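Local coordinates for transposon Tn7 transposition protein tnsA (Escherichia coli, PDB 1T0F) that cuts the 5' DNA strands at the ends of transposon Tn7 and, together with TnsB, forms the transposase that moves it, at residues D81-F86 with L119-D124; G125-F130 with P162-T167; S52-R57 with S72-S77. All coordinates share one frame; numbering follows the deposited sequence.

Contact 1: residues D81-F86 with L119-D124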
loop_
_atom_site.group_PDB
_atom_site.type_symbol
_atom_site.label_atom_id
_atom_site.label_comp_id
_atom_site.label_asym_id
_atom_site.label_seq_id
_atom_site.Cartn_x
_atom_site.Cartn_y
_atom_site.Cartn_z
ATOM N N ASP A 81 -7.590 6.580 8.184
ATOM C CA ASP A 81 -7.694 6.777 6.741
ATOM C C ASP A 81 -6.412 6.321 6.056
ATOM O O ASP A 81 -5.330 6.360 6.643
ATOM C CB ASP A 81 -7.958 8.256 6.423
ATOM C CG ASP A 81 -8.429 8.478 4.983
ATOM O OD1 ASP A 81 -8.704 7.484 4.272
ATOM O OD2 ASP A 81 -8.543 9.655 4.566
ATOM N N ILE A 82 -6.559 5.861 4.821
ATOM C CA ILE A 82 -5.432 5.412 4.012
ATOM C C ILE A 82 -5.631 6.077 2.657
ATOM O O ILE A 82 -6.603 5.785 1.959
ATOM C CB ILE A 82 -5.436 3.881 3.815
ATOM C CG1 ILE A 82 -5.184 3.178 5.156
ATOM C CG2 ILE A 82 -4.355 3.481 2.798
ATOM C CD1 ILE A 82 -5.400 1.665 5.101
ATOM N N ARG A 83 -4.730 6.988 2.309
ATOM C CA ARG A 83 -4.806 7.687 1.033
ATOM C C ARG A 83 -3.627 7.266 0.154
ATOM O O ARG A 83 -2.518 7.764 0.310
ATOM C CB ARG A 83 -4.814 9.201 1.274
ATOM C CG ARG A 83 -6.193 9.727 1.742
ATOM C CD ARG A 83 -6.186 11.224 2.071
ATOM N NE ARG A 83 -5.482 11.534 3.319
ATOM C CZ ARG A 83 -5.104 12.757 3.685
ATOM N NH1 ARG A 83 -5.353 13.793 2.899
ATOM N NH2 ARG A 83 -4.497 12.955 4.847
ATOM N N GLU A 84 -3.889 6.340 -0.762
ATOM C CA GLU A 84 -2.857 5.805 -1.652
ATOM C C GLU A 84 -2.580 6.708 -2.847
ATOM O O GLU A 84 -3.441 7.489 -3.261
ATOM C CB GLU A 84 -3.252 4.407 -2.153
ATOM C CG GLU A 84 -4.328 4.363 -3.252
ATOM C CD GLU A 84 -5.765 4.396 -2.725
ATOM O OE1 GLU A 84 -5.989 4.795 -1.561
ATOM O OE2 GLU A 84 -6.681 4.032 -3.494
ATOM N N GLN A 85 -1.372 6.583 -3.394
ATOM C CA GLN A 85 -0.945 7.366 -4.559
ATOM C C GLN A 85 -1.251 8.845 -4.309
ATOM O O GLN A 85 -1.947 9.499 -5.098
ATOM C CB GLN A 85 -1.681 6.886 -5.820
ATOM C CG GLN A 85 -1.967 5.382 -5.927
ATOM C CD GLN A 85 -0.732 4.491 -5.793
ATOM O OE1 GLN A 85 0.396 4.912 -6.072
ATOM N NE2 GLN A 85 -0.952 3.241 -5.380
ATOM N N PHE A 86 -0.727 9.366 -3.203
ATOM C CA PHE A 86 -0.953 10.754 -2.818
ATOM C C PHE A 86 0.018 11.685 -3.554
ATOM O O PHE A 86 1.236 11.594 -3.386
ATOM C CB PHE A 86 -0.784 10.905 -1.304
ATOM C CG PHE A 86 -1.209 12.244 -0.784
ATOM C CD1 PHE A 86 -2.556 12.535 -0.607
ATOM C CD2 PHE A 86 -0.268 13.223 -0.499
ATOM C CE1 PHE A 86 -2.960 13.788 -0.150
ATOM C CE2 PHE A 86 -0.661 14.483 -0.042
ATOM C CZ PHE A 86 -2.014 14.763 0.132
ATOM N N LEU A 119 -0.473 7.833 2.381
ATOM C CA LEU A 119 -0.471 8.901 3.377
ATOM C C LEU A 119 -1.478 8.331 4.371
ATOM O O LEU A 119 -2.636 8.097 4.024
ATOM C CB LEU A 119 -0.968 10.232 2.808
ATOM C CG LEU A 119 -1.123 11.314 3.885
ATOM C CD1 LEU A 119 0.211 11.583 4.565
ATOM C CD2 LEU A 119 -1.656 12.600 3.256
ATOM N N VAL A 120 -1.034 8.105 5.600
ATOM C CA VAL A 120 -1.881 7.458 6.598
ATOM C C VAL A 120 -2.233 8.348 7.771
ATOM O O VAL A 120 -1.382 9.081 8.279
ATOM C CB VAL A 120 -1.164 6.177 7.135
ATOM C CG1 VAL A 120 -2.088 5.379 8.074
ATOM C CG2 VAL A 120 -0.716 5.305 5.957
ATOM N N ASP A 121 -3.501 8.281 8.183
ATOM C CA ASP A 121 -4.000 9.036 9.330
ATOM C C ASP A 121 -4.415 8.017 10.396
ATOM O O ASP A 121 -5.085 7.040 10.089
ATOM C CB ASP A 121 -5.218 9.877 8.937
ATOM C CG ASP A 121 -4.851 11.067 8.067
ATOM O OD1 ASP A 121 -4.157 11.974 8.567
ATOM O OD2 ASP A 121 -5.254 11.092 6.888
ATOM N N CYS A 122 -4.015 8.246 11.640
ATOM C CA CYS A 122 -4.364 7.332 12.728
ATOM C C CYS A 122 -5.151 8.078 13.806
ATOM O O CYS A 122 -4.975 9.286 13.990
ATOM C CB CYS A 122 -3.098 6.722 13.335
ATOM S SG CYS A 122 -2.099 5.754 12.161
ATOM N N LYS A 123 -6.012 7.351 14.510
ATOM C CA LYS A 123 -6.852 7.932 15.560
ATOM C C LYS A 123 -6.063 8.287 16.806
ATOM O O LYS A 123 -6.363 9.269 17.487
ATOM C CB LYS A 123 -7.972 6.962 15.936
ATOM C CG LYS A 123 -8.977 6.735 14.825
ATOM C CD LYS A 123 -10.061 5.753 15.234
ATOM C CE LYS A 123 -9.485 4.379 15.528
ATOM N NZ LYS A 123 -10.567 3.385 15.802
ATOM N N ASP A 124 -5.068 7.466 17.109
ATOM C CA ASP A 124 -4.209 7.675 18.266
ATOM C C ASP A 124 -2.946 6.872 18.032
ATOM O O ASP A 124 -2.692 6.429 16.914
ATOM C CB ASP A 124 -4.891 7.192 19.553
ATOM C CG ASP A 124 -5.423 5.777 19.436
ATOM O OD1 ASP A 124 -4.835 4.977 18.679
ATOM O OD2 ASP A 124 -6.425 5.461 20.112
HETATM O O HOH W 1 -7.788 11.671 6.007
HETATM O O HOH W 2 -4.830 9.320 5.055
#

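Contact 2: residues G125-F130 with P162-T167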
loop_
_atom_site.group_PDB
_atom_site.type_symbol
_atom_site.label_atom_id
_atom_site.label_comp_id
_atom_site.label_asym_id
_atom_site.label_seq_id
_atom_site.Cartn_x
_atom_site.Cartn_y
_atom_site.Cartn_z
ATOM N N GLY A 125 -2.162 6.670 19.082
ATOM C CA GLY A 125 -0.939 5.906 18.924
ATOM C C GLY A 125 0.275 6.779 18.653
ATOM O O GLY A 125 0.182 8.008 18.684
ATOM N N PRO A 126 1.433 6.164 18.362
ATOM C CA PRO A 126 2.700 6.853 18.085
ATOM C C PRO A 126 2.693 7.942 17.012
ATOM O O PRO A 126 3.243 9.014 17.231
ATOM C CB PRO A 126 3.652 5.706 17.742
ATOM C CG PRO A 126 2.744 4.660 17.194
ATOM C CD PRO A 126 1.579 4.713 18.149
ATOM N N PHE A 127 2.076 7.668 15.866
ATOM C CA PHE A 127 2.023 8.630 14.760
ATOM C C PHE A 127 0.595 8.938 14.324
ATOM O O PHE A 127 -0.119 8.047 13.877
ATOM C CB PHE A 127 2.794 8.080 13.552
ATOM C CG PHE A 127 4.247 7.829 13.827
ATOM C CD1 PHE A 127 5.161 8.880 13.825
ATOM C CD2 PHE A 127 4.700 6.548 14.121
ATOM C CE1 PHE A 127 6.507 8.655 14.114
ATOM C CE2 PHE A 127 6.037 6.315 14.411
ATOM C CZ PHE A 127 6.945 7.371 14.408
ATOM N N GLU A 128 0.190 10.201 14.430
ATOM C CA GLU A 128 -1.157 10.598 14.033
ATOM C C GLU A 128 -1.250 10.660 12.506
ATOM O O GLU A 128 -2.326 10.522 11.921
ATOM C CB GLU A 128 -1.511 11.950 14.653
ATOM C CG GLU A 128 -0.805 13.159 14.054
ATOM C CD GLU A 128 -1.003 14.420 14.891
ATOM O OE1 GLU A 128 -2.100 14.581 15.475
ATOM O OE2 GLU A 128 -0.068 15.254 14.957
ATOM N N GLN A 129 -0.107 10.863 11.866
ATOM C CA GLN A 129 -0.056 10.906 10.415
ATOM C C GLN A 129 1.356 10.564 9.969
ATOM O O GLN A 129 2.330 11.015 10.567
ATOM C CB GLN A 129 -0.429 12.301 9.911
ATOM C CG GLN A 129 -0.884 12.340 8.462
ATOM C CD GLN A 129 -1.443 13.698 8.065
ATOM O OE1 GLN A 129 -2.304 13.798 7.189
ATOM N NE2 GLN A 129 -0.949 14.751 8.705
ATOM N N PHE A 130 1.469 9.740 8.938
ATOM C CA PHE A 130 2.786 9.405 8.421
ATOM C C PHE A 130 2.648 9.016 6.969
ATOM O O PHE A 130 1.568 8.641 6.522
ATOM C CB PHE A 130 3.461 8.290 9.242
ATOM C CG PHE A 130 2.739 6.972 9.224
ATOM C CD1 PHE A 130 2.902 6.083 8.161
ATOM C CD2 PHE A 130 1.919 6.599 10.289
ATOM C CE1 PHE A 130 2.266 4.843 8.155
ATOM C CE2 PHE A 130 1.276 5.360 10.296
ATOM C CZ PHE A 130 1.451 4.479 9.224
ATOM N N PRO A 162 6.175 12.651 9.352
ATOM C CA PRO A 162 7.105 11.517 9.280
ATOM C C PRO A 162 6.947 10.745 7.975
ATOM O O PRO A 162 5.830 10.459 7.539
ATOM C CB PRO A 162 6.720 10.664 10.492
ATOM C CG PRO A 162 6.168 11.676 11.460
ATOM C CD PRO A 162 5.333 12.564 10.559
ATOM N N TRP A 163 8.072 10.401 7.361
ATOM C CA TRP A 163 8.069 9.670 6.095
ATOM C C TRP A 163 9.037 8.506 6.204
ATOM O O TRP A 163 10.142 8.667 6.735
ATOM C CB TRP A 163 8.514 10.602 4.964
ATOM C CG TRP A 163 8.687 9.934 3.638
ATOM C CD1 TRP A 163 7.712 9.631 2.736
ATOM C CD2 TRP A 163 9.926 9.536 3.042
ATOM N NE1 TRP A 163 8.268 9.073 1.606
ATOM C CE2 TRP A 163 9.628 9.003 1.771
ATOM C CE3 TRP A 163 11.263 9.577 3.462
ATOM C CZ2 TRP A 163 10.618 8.518 0.911
ATOM C CZ3 TRP A 163 12.249 9.092 2.606
ATOM C CH2 TRP A 163 11.919 8.571 1.348
ATOM N N PHE A 164 8.623 7.346 5.695
ATOM C CA PHE A 164 9.433 6.135 5.735
ATOM C C PHE A 164 9.381 5.379 4.423
ATOM O O PHE A 164 8.445 5.526 3.631
ATOM C CB PHE A 164 8.913 5.178 6.815
ATOM C CG PHE A 164 8.808 5.794 8.167
ATOM C CD1 PHE A 164 9.908 5.828 9.015
ATOM C CD2 PHE A 164 7.612 6.374 8.585
ATOM C CE1 PHE A 164 9.824 6.436 10.263
ATOM C CE2 PHE A 164 7.513 6.987 9.831
ATOM C CZ PHE A 164 8.620 7.019 10.672
ATOM N N ILE A 165 10.384 4.538 4.217
ATOM C CA ILE A 165 10.438 3.689 3.047
ATOM C C ILE A 165 10.154 2.260 3.520
ATOM O O ILE A 165 10.643 1.843 4.561
ATOM C CB ILE A 165 11.829 3.721 2.393
ATOM C CG1 ILE A 165 12.092 5.113 1.816
ATOM C CG2 ILE A 165 11.920 2.645 1.318
ATOM C CD1 ILE A 165 13.543 5.332 1.444
ATOM N N PHE A 166 9.342 1.538 2.765
ATOM C CA PHE A 166 9.009 0.148 3.077
ATOM C C PHE A 166 9.410 -0.712 1.891
ATOM O O PHE A 166 9.082 -0.383 0.753
ATOM C CB PHE A 166 7.497 -0.019 3.293
ATOM C CG PHE A 166 7.090 -0.112 4.733
ATOM C CD1 PHE A 166 6.939 1.039 5.506
ATOM C CD2 PHE A 166 6.862 -1.353 5.321
ATOM C CE1 PHE A 166 6.564 0.952 6.856
ATOM C CE2 PHE A 166 6.491 -1.455 6.658
ATOM C CZ PHE A 166 6.340 -0.298 7.430
ATOM N N THR A 167 10.113 -1.815 2.142
ATOM C CA THR A 167 10.501 -2.712 1.051
ATOM C C THR A 167 9.944 -4.108 1.315
ATOM O O THR A 167 9.308 -4.351 2.345
ATOM C CB THR A 167 12.042 -2.845 0.906
ATOM O OG1 THR A 167 12.552 -3.691 1.941
ATOM C CG2 THR A 167 12.721 -1.480 0.988
#

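Contact 3: residues S52-R57 with S72-S77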
loop_
_atom_site.group_PDB
_atom_site.type_symbol
_atom_site.label_atom_id
_atom_site.label_comp_id
_atom_site.label_asym_id
_atom_site.label_seq_id
_atom_site.Cartn_x
_atom_site.Cartn_y
_atom_site.Cartn_z
ATOM N N SER A 52 -11.788 -1.533 1.208
ATOM C CA SER A 52 -11.304 -1.239 2.559
ATOM C C SER A 52 -12.471 -0.995 3.505
ATOM O O SER A 52 -13.374 -0.230 3.176
ATOM C CB SER A 52 -10.431 0.014 2.552
ATOM O OG SER A 52 -10.378 0.607 3.847
ATOM N N HIS A 53 -12.451 -1.638 4.673
ATOM C CA HIS A 53 -13.521 -1.426 5.648
ATOM C C HIS A 53 -13.326 -0.064 6.305
ATOM O O HIS A 53 -14.293 0.588 6.702
ATOM C CB HIS A 53 -13.510 -2.503 6.739
ATOM C CG HIS A 53 -13.787 -3.884 6.236
ATOM N ND1 HIS A 53 -14.233 -4.895 7.060
ATOM C CD2 HIS A 53 -13.637 -4.436 5.009
ATOM C CE1 HIS A 53 -14.343 -6.012 6.363
ATOM N NE2 HIS A 53 -13.986 -5.760 5.115
ATOM N N LYS A 54 -12.074 0.372 6.411
ATOM C CA LYS A 54 -11.772 1.657 7.032
ATOM C C LYS A 54 -12.210 2.880 6.240
ATOM O O LYS A 54 -12.700 3.847 6.816
ATOM C CB LYS A 54 -10.277 1.761 7.338
ATOM C CG LYS A 54 -9.829 0.805 8.440
ATOM C CD LYS A 54 -8.351 0.925 8.725
ATOM C CE LYS A 54 -7.956 0.048 9.906
ATOM N NZ LYS A 54 -8.598 0.492 11.181
ATOM N N THR A 55 -12.052 2.838 4.920
ATOM C CA THR A 55 -12.411 3.987 4.097
ATOM C C THR A 55 -13.716 3.802 3.337
ATOM O O THR A 55 -14.329 4.779 2.914
ATOM C CB THR A 55 -11.319 4.287 3.055
ATOM O OG1 THR A 55 -11.280 3.221 2.099
ATOM C CG2 THR A 55 -9.950 4.412 3.727
ATOM N N GLY A 56 -14.130 2.554 3.156
ATOM C CA GLY A 56 -15.343 2.283 2.407
ATOM C C GLY A 56 -15.096 2.376 0.906
ATOM O O GLY A 56 -16.029 2.241 0.114
ATOM N N ARG A 57 -13.837 2.604 0.518
ATOM C CA ARG A 57 -13.447 2.728 -0.893
ATOM C C ARG A 57 -12.774 1.485 -1.443
ATOM O O ARG A 57 -12.321 0.614 -0.692
ATOM C CB ARG A 57 -12.426 3.857 -1.097
ATOM C CG ARG A 57 -12.875 5.272 -0.812
ATOM C CD ARG A 57 -11.862 6.292 -1.382
ATOM N NE ARG A 57 -10.564 6.292 -0.697
ATOM C CZ ARG A 57 -9.444 5.752 -1.177
ATOM N NH1 ARG A 57 -9.432 5.150 -2.360
ATOM N NH2 ARG A 57 -8.324 5.816 -0.466
ATOM N N SER A 72 -1.490 -4.702 5.603
ATOM C CA SER A 72 -0.915 -4.501 6.932
ATOM C C SER A 72 -1.519 -3.264 7.600
ATOM O O SER A 72 -1.782 -3.269 8.807
ATOM C CB SER A 72 0.611 -4.353 6.840
ATOM O OG SER A 72 1.202 -5.484 6.214
ATOM N N LEU A 73 -1.732 -2.198 6.825
ATOM C CA LEU A 73 -2.318 -0.968 7.366
ATOM C C LEU A 73 -3.784 -1.154 7.746
ATOM O O LEU A 73 -4.222 -0.696 8.804
ATOM C CB LEU A 73 -2.217 0.173 6.343
ATOM C CG LEU A 73 -0.822 0.710 6.015
ATOM C CD1 LEU A 73 -0.915 1.647 4.812
ATOM C CD2 LEU A 73 -0.245 1.439 7.230
ATOM N N GLU A 74 -4.535 -1.822 6.874
ATOM C CA GLU A 74 -5.965 -2.080 7.083
ATOM C C GLU A 74 -6.194 -2.975 8.304
ATOM O O GLU A 74 -7.270 -2.973 8.897
ATOM C CB GLU A 74 -6.546 -2.730 5.822
ATOM C CG GLU A 74 -8.031 -3.077 5.856
ATOM C CD GLU A 74 -8.959 -1.871 5.717
ATOM O OE1 GLU A 74 -8.555 -0.839 5.129
ATOM O OE2 GLU A 74 -10.113 -1.968 6.180
ATOM N N TRP A 75 -5.172 -3.735 8.680
ATOM C CA TRP A 75 -5.261 -4.616 9.843
ATOM C C TRP A 75 -5.172 -3.832 11.165
ATOM O O TRP A 75 -5.790 -4.215 12.158
ATOM C CB TRP A 75 -4.131 -5.644 9.797
ATOM C CG TRP A 75 -4.070 -6.535 11.007
ATOM C CD1 TRP A 75 -4.794 -7.672 11.228
ATOM C CD2 TRP A 75 -3.259 -6.340 12.171
ATOM N NE1 TRP A 75 -4.481 -8.201 12.461
ATOM C CE2 TRP A 75 -3.543 -7.401 13.061
ATOM C CE3 TRP A 75 -2.324 -5.370 12.550
ATOM C CZ2 TRP A 75 -2.923 -7.519 14.308
ATOM C CZ3 TRP A 75 -1.704 -5.487 13.793
ATOM C CH2 TRP A 75 -2.008 -6.556 14.656
ATOM N N GLU A 76 -4.396 -2.749 11.176
ATOM C CA GLU A 76 -4.206 -1.930 12.383
ATOM C C GLU A 76 -5.475 -1.228 12.857
ATOM O O GLU A 76 -6.076 -0.453 12.118
ATOM C CB GLU A 76 -3.121 -0.878 12.138
ATOM C CG GLU A 76 -1.728 -1.444 11.886
ATOM C CD GLU A 76 -1.115 -2.088 13.123
ATOM O OE1 GLU A 76 -1.598 -1.818 14.245
ATOM O OE2 GLU A 76 -0.136 -2.849 12.969
ATOM N N SER A 77 -5.868 -1.468 14.106
ATOM C CA SER A 77 -7.087 -0.850 14.622
ATOM C C SER A 77 -7.070 0.681 14.660
ATOM O O SER A 77 -8.100 1.313 14.450
ATOM C CB SER A 77 -7.408 -1.388 16.024
ATOM O OG SER A 77 -6.455 -0.955 16.975
HETATM O O HOH W 3 -8.710 -2.745 11.549
#

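Contact 1: residues D81-F86 with L119-D124
Residues 81-84 and 119-122 run antiparallel with their short strand axes 4.9 Å apart: Asp81-Asp121 and Arg83-Leu119 are hydrogen-bonded pairs, and Ile82-Val120 is the non-hydrogen-bonded pair between them. Both hydrogen-bonded pairs are joined twice; Arg83 N reaches Leu119 O at 2.9 Å. On the face carrying Asp81, Arg83, Leu119 and Asp121, a salt-bridge network crosses the strands. The Arg83 chain bends at its third torsion (chi3 -73°), which swings the guanidinium toward the neighbouring strand and brings NH2 to 2.9 Å from Asp121 OD2. That oxygen receives it on its syn lone pair, though the bond is bent (140° at the hydrogen), with OD2 28° out of the guanidinium plane. Two waters also donate to Asp121 OD2, giving it three donors in all. One of them bridges Asp121 OD2 to Asp81 OD2, 4.3 Å away; with the arginine, it probably eases their like charges. The other, in the guanidinium plane, accepts from Arg83 NE and donates to Leu119 O as well. Asp81 OD2 has a further partner in the backbone N of Gly29. Leu119 CD2 touches two flat groups. It lies 3.3 Å from Arg83 NH2, over one guanidinium face toward its rim, and it lies over the centre of the Phe86 ring in a CH-pi contact, 3.7 Å from the centroid. Behind the sheet, Ile82 and Val120 turn their side chains to Leu73 of helix 64-75. This strand pair is one side of the mixed sheet of the restriction enzyme-like (PD-(D/E)XK) nuclease core, whose strand 115-122 also carries the magnesium ligand Asp117.

Contact 2: residues G125-F130 with P162-T167
Phe127 packs its ring against both Pro162 and Phe164, bridging the turn before one strand to the start of another. Its CD1 lies 3.8 Å from Pro162 CG, and its far end meets Phe164, CZ to CZ at 4.1 Å. The two rings come from opposite directions and form an edge-to-face pair: the edge of Phe164 is turned to the face of Phe127, with the planes at 72° and the centroids 5.8 Å apart. Pro162 also settles on the backbone opposite, its CD 3.4 Å from Gln129 O, while its own carbonyl O accepts a CA-H...O contact from Phe130 CA at 3.3 Å. Phe130 adds its CB, which sits at the edge of the Phe164 ring, 4.3 Å from CE2. With CG between the backbone N and carbonyl carbon (chi1 63°), the Phe130 ring itself leads away, toward Val120 and Cys122 on the next strand. No hydrogen bond links these segments; the parallel pairing is made further along the first strand, where Pro162 and Phe164 bond through their backbones to Ala131 and Gln133. A chain of another protein packs an apolar side chain on Phe164. The whole is the opening end of a beta-alpha-beta unit, strand 129-134, helix 143-159 and strand 163-166, within the nuclease fold.

Contact 3: residues S52-R57 with S72-S77
The Glu74 carboxylate takes three hydrogen bonds from the loop at 52-54. Ser52 OG donates to Glu74 OE1 at 2.7 Å, on the syn side but 26° out of the carboxylate plane. Glu74 OE2 receives Lys54 N on its syn lone pair at 3.1 Å and, more weakly, His53 N at 2.8 Å. Ser52 OG is itself the acceptor of an ST motif, taking the N-H of Thr55, so one hydroxyl both shapes the loop between strands 48-51 and 58-61 and fastens it to the end of helix 64-75. Glu74 gets there by extending from the helix with CG anti to its N (chi1 180°) and then bending at chi2 (75°). Lys245 adds a salt bridge to OE2, which probably stabilises the buried negative charge. A glutamine here would probably leave Lys245 without its charged mate and weaken the hold on the two loop N-H groups. Lys54 runs past Glu74 in the opposite direction, its CG 3.6 Å from Glu74 OE2. Its NZ goes on to the carbonyl of Val79 and, weakly, to Glu76 O at 2.9 Å; Glu76 is an active-site residue by similarity. Further out, Leu73 and Glu74 pack on Ile82 of strand 79-87, Leu73 also on Phe118 and Val120. A water accepting a weak bond from Lys54 NZ donates to Glu74 O at 3.0 Å.

Contacts 1 and 2 lie side by side in one sheet, their centres 9 Å apart: strand 115-122 of contact 1 pairs with strand 129-134 of contact 2, with Val120 N 2.8 Å from Phe130 O. Contact 3 brings in the loop and helix beside that sheet. Its Arg57 NH2 makes a salt bridge to Glu84 OE1 of contact 1 at 2.8 Å, and its Leu73 CD2 touches Phe130 CZ of contact 2 at 4.0 Å. Contact 3 also holds Glu76, active-site by similarity, its side chain about 8 Å from that of Val120 and 7 Å from that of Phe130. None supplies the metal ligands Asp117, Gln133 and Val134; the Phe86, Phe164 and Leu73 side chains lie about 11, 12 and 12 Å from the magnesium ion.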